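Long-range contacts in Crov588 (Cafeteriavirus, PDB 6NYR), which is of unknown function but folds as a circular leucine-rich-repeat protein built from successive FNIP repeats: residues D172-K177 with R194-K199; N489-R494 with E510-N515. One frame throughout, in Å; residues are numbered along the deposited sequence.

Contact 1 (D172-K177 with R194-K199); sequences DCFNQK and RNFNQK
Asn175 and the next coil's Asn197 and Gln198 are tied together by two hydrogen bonds that meet on a single oxygen, Asn175 OD1. Residues 172-177 and 194-199 are equivalent loops of successive coils in a leucine-rich-repeat solenoid of FNIP repeats, each just after its coil's strand, running nearly parallel, 10° apart. The backbone N of Asn197 donates to Asn175 OD1 over 3.0 Å in an almost straight bond (174°). From the opposite face of the same amide, Gln198 NE2 reaches Asn175 OD1 at 2.8 Å, less straight at 136°. Both donors stand well out of the carbonyl plane, yet together they hold the amide in place. Asparagine suits this position because its short side chain, with CG anti to the backbone N, carries a carbonyl across to the neighbouring backbone. The pattern continues in both directions: Asn197 OD1 accepts from Asn219 N and Gln220 NE2, while Asn153 OD1 accepts from Asn175 N. Nearer the strands, Asn195 N donates to Asp172 O at 2.9 Å, and Arg194 NE bonds to Asn195 OD1 while one guanidinium face lies over Asp172 CB. The opposite charges of Asp172 and Arg194 come near each other without forming a salt bridge. Phe174 and Phe196, both buried, point the same way into the coil and pack side by side, Phe174 CE2 being 3.8 Å from Phe196 CD1. Large rings suit this interior, each also stacking within its own coil, on Phe170 and Phe192. Farther out, the aliphatic part of Gln198 packs against the Lys177 backbone, its CG 3.4 Å from Lys177 CA.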
loop_
_atom_site.group_PDB
_atom_site.type_symbol
_atom_site.label_atom_id
_atom_site.label_comp_id
_atom_site.label_asym_id
_atom_site.label_seq_id
_atom_site.Cartn_x
_atom_site.Cartn_y
_atom_site.Cartn_z
ATOM N N ASP A 172 -8.652 -19.073 -16.889
ATOM C CA ASP A 172 -10.038 -19.143 -16.439
ATOM C C ASP A 172 -10.788 -20.313 -17.063
ATOM O O ASP A 172 -11.614 -20.956 -16.404
ATOM C CB ASP A 172 -10.765 -17.837 -16.764
ATOM C CG ASP A 172 -10.335 -16.693 -15.878
ATOM O OD1 ASP A 172 -9.798 -16.954 -14.784
ATOM O OD2 ASP A 172 -10.532 -15.530 -16.283
ATOM N N CYS A 173 -10.546 -20.583 -18.341
ATOM C CA CYS A 173 -11.392 -21.499 -19.087
ATOM C C CYS A 173 -10.903 -22.936 -19.040
ATOM O O CYS A 173 -11.656 -23.839 -19.416
ATOM C CB CYS A 173 -11.504 -21.044 -20.549
ATOM S SG CYS A 173 -12.488 -19.547 -20.812
ATOM N N PHE A 174 -9.669 -23.178 -18.615
ATOM C CA PHE A 174 -9.171 -24.543 -18.611
ATOM C C PHE A 174 -10.051 -25.423 -17.731
ATOM O O PHE A 174 -10.255 -25.135 -16.545
ATOM C CB PHE A 174 -7.735 -24.621 -18.117
ATOM C CG PHE A 174 -7.209 -26.028 -18.085
ATOM C CD1 PHE A 174 -6.848 -26.657 -19.264
ATOM C CD2 PHE A 174 -7.105 -26.730 -16.894
ATOM C CE1 PHE A 174 -6.384 -27.953 -19.259
ATOM C CE2 PHE A 174 -6.631 -28.029 -16.884
ATOM C CZ PHE A 174 -6.272 -28.640 -18.071
ATOM N N ASN A 175 -10.568 -26.504 -18.312
ATOM C CA ASN A 175 -11.368 -27.473 -17.577
ATOM C C ASN A 175 -11.310 -28.816 -18.299
ATOM O O ASN A 175 -12.325 -29.294 -18.816
ATOM C CB ASN A 175 -12.807 -26.989 -17.430
ATOM C CG ASN A 175 -13.631 -27.889 -16.521
ATOM O OD1 ASN A 175 -13.091 -28.632 -15.699
ATOM N ND2 ASN A 175 -14.946 -27.827 -16.667
ATOM N N GLN A 176 -10.121 -29.415 -18.363
ATOM C CA GLN A 176 -9.947 -30.740 -18.936
ATOM C C GLN A 176 -9.360 -31.678 -17.890
ATOM O O GLN A 176 -8.609 -31.256 -17.007
ATOM C CB GLN A 176 -9.033 -30.723 -20.171
ATOM C CG GLN A 176 -9.554 -29.924 -21.350
ATOM C CD GLN A 176 -10.798 -30.529 -21.973
ATOM O OE1 GLN A 176 -10.970 -31.752 -22.001
ATOM N NE2 GLN A 176 -11.673 -29.670 -22.486
ATOM N N LYS A 177 -9.694 -32.961 -18.015
ATOM C CA LYS A 177 -9.186 -33.966 -17.091
ATOM C C LYS A 177 -7.666 -34.017 -17.158
ATOM O O LYS A 177 -7.062 -33.833 -18.219
ATOM C CB LYS A 177 -9.791 -35.330 -17.425
ATOM C CG LYS A 177 -9.397 -36.462 -16.480
ATOM C CD LYS A 177 -9.733 -36.145 -15.031
ATOM C CE LYS A 177 -9.254 -37.252 -14.092
ATOM N NZ LYS A 177 -10.168 -38.429 -14.070
ATOM N N ARG A 194 -10.382 -20.525 -12.906
ATOM C CA ARG A 194 -11.789 -20.422 -12.539
ATOM C C ARG A 194 -12.542 -21.731 -12.753
ATOM O O ARG A 194 -13.154 -22.271 -11.826
ATOM C CB ARG A 194 -12.449 -19.315 -13.369
ATOM C CG ARG A 194 -13.684 -18.689 -12.750
ATOM C CD ARG A 194 -14.253 -17.615 -13.673
ATOM N NE ARG A 194 -14.549 -18.188 -14.989
ATOM C CZ ARG A 194 -14.920 -17.491 -16.057
ATOM N NH1 ARG A 194 -15.054 -16.175 -15.978
ATOM N NH2 ARG A 194 -15.159 -18.112 -17.204
ATOM N N ASN A 195 -12.515 -22.250 -13.976
ATOM C CA ASN A 195 -13.476 -23.260 -14.398
ATOM C C ASN A 195 -13.009 -24.693 -14.198
ATOM O O ASN A 195 -13.766 -25.615 -14.518
ATOM C CB ASN A 195 -13.838 -23.051 -15.875
ATOM C CG ASN A 195 -14.666 -21.807 -16.096
ATOM O OD1 ASN A 195 -14.944 -21.060 -15.156
ATOM N ND2 ASN A 195 -15.058 -21.565 -17.340
ATOM N N PHE A 196 -11.795 -24.918 -13.708
ATOM C CA PHE A 196 -11.351 -26.288 -13.523
ATOM C C PHE A 196 -12.189 -26.955 -12.434
ATOM O O PHE A 196 -12.133 -26.556 -11.265
ATOM C CB PHE A 196 -9.877 -26.358 -13.150
ATOM C CG PHE A 196 -9.406 -27.758 -12.904
ATOM C CD1 PHE A 196 -9.061 -28.581 -13.963
ATOM C CD2 PHE A 196 -9.340 -28.265 -11.622
ATOM C CE1 PHE A 196 -8.641 -29.879 -13.744
ATOM C CE2 PHE A 196 -8.919 -29.563 -11.392
ATOM C CZ PHE A 196 -8.571 -30.372 -12.454
ATOM N N ASN A 197 -12.954 -27.984 -12.817
ATOM C CA ASN A 197 -13.797 -28.741 -11.891
ATOM C C ASN A 197 -13.779 -30.197 -12.368
ATOM O O ASN A 197 -14.775 -30.760 -12.803
ATOM C CB ASN A 197 -15.217 -28.178 -11.827
ATOM C CG ASN A 197 -16.046 -28.825 -10.735
ATOM O OD1 ASN A 197 -15.510 -29.459 -9.823
ATOM N ND2 ASN A 197 -17.360 -28.669 -10.820
ATOM N N GLN A 198 -12.604 -30.810 -12.284
ATOM C CA GLN A 198 -12.348 -32.153 -12.787
ATOM C C GLN A 198 -11.803 -33.006 -11.650
ATOM O O GLN A 198 -11.055 -32.517 -10.797
ATOM C CB GLN A 198 -11.353 -32.089 -13.952
ATOM C CG GLN A 198 -11.769 -32.795 -15.238
ATOM C CD GLN A 198 -13.233 -32.619 -15.586
ATOM O OE1 GLN A 198 -13.990 -33.592 -15.600
ATOM N NE2 GLN A 198 -13.643 -31.388 -15.860
ATOM N N LYS A 199 -12.194 -34.278 -11.628
ATOM C CA LYS A 199 -11.701 -35.186 -10.604
ATOM C C LYS A 199 -10.180 -35.283 -10.657
ATOM O O LYS A 199 -9.561 -35.167 -11.720
ATOM C CB LYS A 199 -12.315 -36.575 -10.768
ATOM C CG LYS A 199 -13.746 -36.718 -10.259
ATOM C CD LYS A 199 -14.362 -38.031 -10.745
ATOM C CE LYS A 199 -15.665 -38.360 -10.026
ATOM N NZ LYS A 199 -16.664 -37.257 -10.056
#

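Contact 2 (N489-R494 with E510-N515); sequences NVLPDR and ENVLPN
Leu491 lays its side chain against the backbone and side chains of residues 512-514, the corresponding loop of the next coil in this leucine-rich-repeat solenoid. Its CD1 methyl lies 3.5 Å from Val512 O and 3.7 Å from Leu513 CD2. The two leucines are equivalent residues of successive repeats and lie side by side, pointing the same way. Each has CG anti to its carbonyl carbon (chi1 -59° in Leu491, -61° in Leu513), and this shared torsion sends both branched ends into the interior, where each residue also touches Leu498 of strand 497-499. Leucine suits the site because its branched, apolar end can pack on the neighbouring coil while the residue keeps its contact with that strand. Val512 adds a looser apolar flank, its CG1 4.4 Å from Leu491 CD1. The Pro514 ring packs against the base of Leu491, with Pro514 CD 3.8 Å from Leu491 CB. A proline fits here: its compact ring offers carbon to the leucine, and it has no backbone N-H to leave without a partner. The loops are therefore joined by apolar packing, with polar help from just beyond them, where Ser516 OG is hydrogen-bonded to Asp493 O. Asp493 itself lies at the exposed margin, as suits a charged residue. Pro514 CG also approaches a carbonyl, standing 3.3 Å from Pro492 O.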
loop_
_atom_site.group_PDB
_atom_site.type_symbol
_atom_site.label_atom_id
_atom_site.label_comp_id
_atom_site.label_asym_id
_atom_site.label_seq_id
_atom_site.Cartn_x
_atom_site.Cartn_y
_atom_site.Cartn_z
ATOM N N ASN A 489 2.040 28.244 28.678
ATOM C CA ASN A 489 2.284 27.152 29.619
ATOM C C ASN A 489 1.229 26.058 29.495
ATOM O O ASN A 489 0.831 25.443 30.487
ATOM C CB ASN A 489 2.340 27.656 31.067
ATOM C CG ASN A 489 3.479 28.624 31.318
ATOM O OD1 ASN A 489 4.627 28.364 30.948
ATOM N ND2 ASN A 489 3.169 29.747 31.955
ATOM N N VAL A 490 0.777 25.798 28.274
ATOM C CA VAL A 490 -0.093 24.664 27.985
ATOM C C VAL A 490 0.633 23.604 27.165
ATOM O O VAL A 490 0.633 22.427 27.519
ATOM C CB VAL A 490 -1.386 25.126 27.272
ATOM C CG1 VAL A 490 -2.222 23.926 26.858
ATOM C CG2 VAL A 490 -2.186 26.056 28.176
ATOM N N LEU A 491 1.286 24.013 26.084
ATOM C CA LEU A 491 2.026 23.076 25.243
ATOM C C LEU A 491 3.353 22.724 25.905
ATOM O O LEU A 491 4.121 23.625 26.260
ATOM C CB LEU A 491 2.255 23.682 23.860
ATOM C CG LEU A 491 0.970 24.050 23.112
ATOM C CD1 LEU A 491 1.266 24.862 21.854
ATOM C CD2 LEU A 491 0.143 22.814 22.773
ATOM N N PRO A 492 3.655 21.440 26.093
ATOM C CA PRO A 492 4.872 21.063 26.825
ATOM C C PRO A 492 6.134 21.318 26.010
ATOM O O PRO A 492 6.102 21.627 24.817
ATOM C CB PRO A 492 4.678 19.570 27.114
ATOM C CG PRO A 492 3.748 19.094 26.040
ATOM C CD PRO A 492 2.853 20.262 25.691
ATOM N N ASP A 493 7.271 21.169 26.698
ATOM C CA ASP A 493 8.557 21.637 26.199
ATOM C C ASP A 493 9.220 20.698 25.200
ATOM O O ASP A 493 10.246 21.076 24.624
ATOM C CB ASP A 493 9.523 21.862 27.370
ATOM C CG ASP A 493 9.058 22.949 28.307
ATOM O OD1 ASP A 493 8.403 23.898 27.828
ATOM O OD2 ASP A 493 9.353 22.860 29.518
ATOM N N ARG A 494 8.701 19.490 24.998
ATOM C CA ARG A 494 9.273 18.584 24.009
ATOM C C ARG A 494 8.398 18.432 22.771
ATOM O O ARG A 494 8.701 17.601 21.907
ATOM C CB ARG A 494 9.542 17.208 24.624
ATOM C CG ARG A 494 10.630 17.206 25.680
ATOM C CD ARG A 494 10.887 15.802 26.215
ATOM N NE ARG A 494 12.060 15.759 27.083
ATOM C CZ ARG A 494 13.238 15.250 26.734
ATOM N NH1 ARG A 494 13.417 14.731 25.527
ATOM N NH2 ARG A 494 14.239 15.260 27.600
ATOM N N GLU A 510 2.419 35.319 22.278
ATOM C CA GLU A 510 3.857 35.186 22.048
ATOM C C GLU A 510 4.477 33.919 22.631
ATOM O O GLU A 510 5.140 33.162 21.914
ATOM C CB GLU A 510 4.579 36.433 22.588
ATOM C CG GLU A 510 4.642 37.587 21.595
ATOM C CD GLU A 510 5.284 38.840 22.166
ATOM O OE1 GLU A 510 6.398 38.744 22.723
ATOM O OE2 GLU A 510 4.664 39.921 22.067
ATOM N N ASN A 511 4.320 33.688 23.927
ATOM C CA ASN A 511 4.954 32.529 24.569
ATOM C C ASN A 511 3.969 31.376 24.749
ATOM O O ASN A 511 3.737 30.874 25.849
ATOM C CB ASN A 511 5.591 32.936 25.895
ATOM C CG ASN A 511 6.758 33.885 25.707
ATOM O OD1 ASN A 511 6.747 35.011 26.204
ATOM N ND2 ASN A 511 7.776 33.432 24.978
ATOM N N VAL A 512 3.406 30.941 23.628
ATOM C CA VAL A 512 2.476 29.822 23.590
ATOM C C VAL A 512 3.100 28.602 22.916
ATOM O O VAL A 512 3.033 27.489 23.443
ATOM C CB VAL A 512 1.165 30.231 22.877
ATOM C CG1 VAL A 512 0.251 29.029 22.712
ATOM C CG2 VAL A 512 0.478 31.361 23.632
ATOM N N LEU A 513 3.735 28.799 21.765
ATOM C CA LEU A 513 4.310 27.697 21.001
ATOM C C LEU A 513 5.720 27.401 21.491
ATOM O O LEU A 513 6.584 28.287 21.433
ATOM C CB LEU A 513 4.321 28.041 19.523
ATOM C CG LEU A 513 2.924 28.284 18.945
ATOM C CD1 LEU A 513 2.971 28.895 17.566
ATOM C CD2 LEU A 513 2.154 26.962 18.918
ATOM N N PRO A 514 6.001 26.188 21.960
ATOM C CA PRO A 514 7.286 25.943 22.629
ATOM C C PRO A 514 8.458 26.002 21.664
ATOM O O PRO A 514 8.324 25.757 20.462
ATOM C CB PRO A 514 7.122 24.536 23.222
ATOM C CG PRO A 514 6.098 23.871 22.343
ATOM C CD PRO A 514 5.168 24.969 21.868
ATOM N N ASN A 515 9.630 26.319 22.214
ATOM C CA ASN A 515 10.853 26.399 21.424
ATOM C C ASN A 515 11.401 25.030 21.047
ATOM O O ASN A 515 12.568 24.909 20.659
ATOM C CB ASN A 515 11.909 27.210 22.180
ATOM C CG ASN A 515 11.625 28.698 22.151
ATOM O OD1 ASN A 515 11.639 29.316 21.088
ATOM N ND2 ASN A 515 11.359 29.279 23.315
#

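How the contacts relate
Both contacts join equivalent loops of adjacent coils, but at different stages of the repeat: 172-177 and 194-199 follow their strands, whereas 489-494 and 510-515 precede the next ones. Contact 1 is the larger, burying 560 Å² against 252 Å², and is a surface contact in which asparagine and glutamine amides bond beside a buried phenylalanine pair. Contact 2 is partly buried and depends on leucine, valine and proline carbon. One therefore binds neighbouring coils mainly through polar bonds, the other through hydrophobic packing. Contacts 1 and 2 lie on opposite sides of the chain's centre and do not touch, the centres of the two contacts being about 68 Å apart.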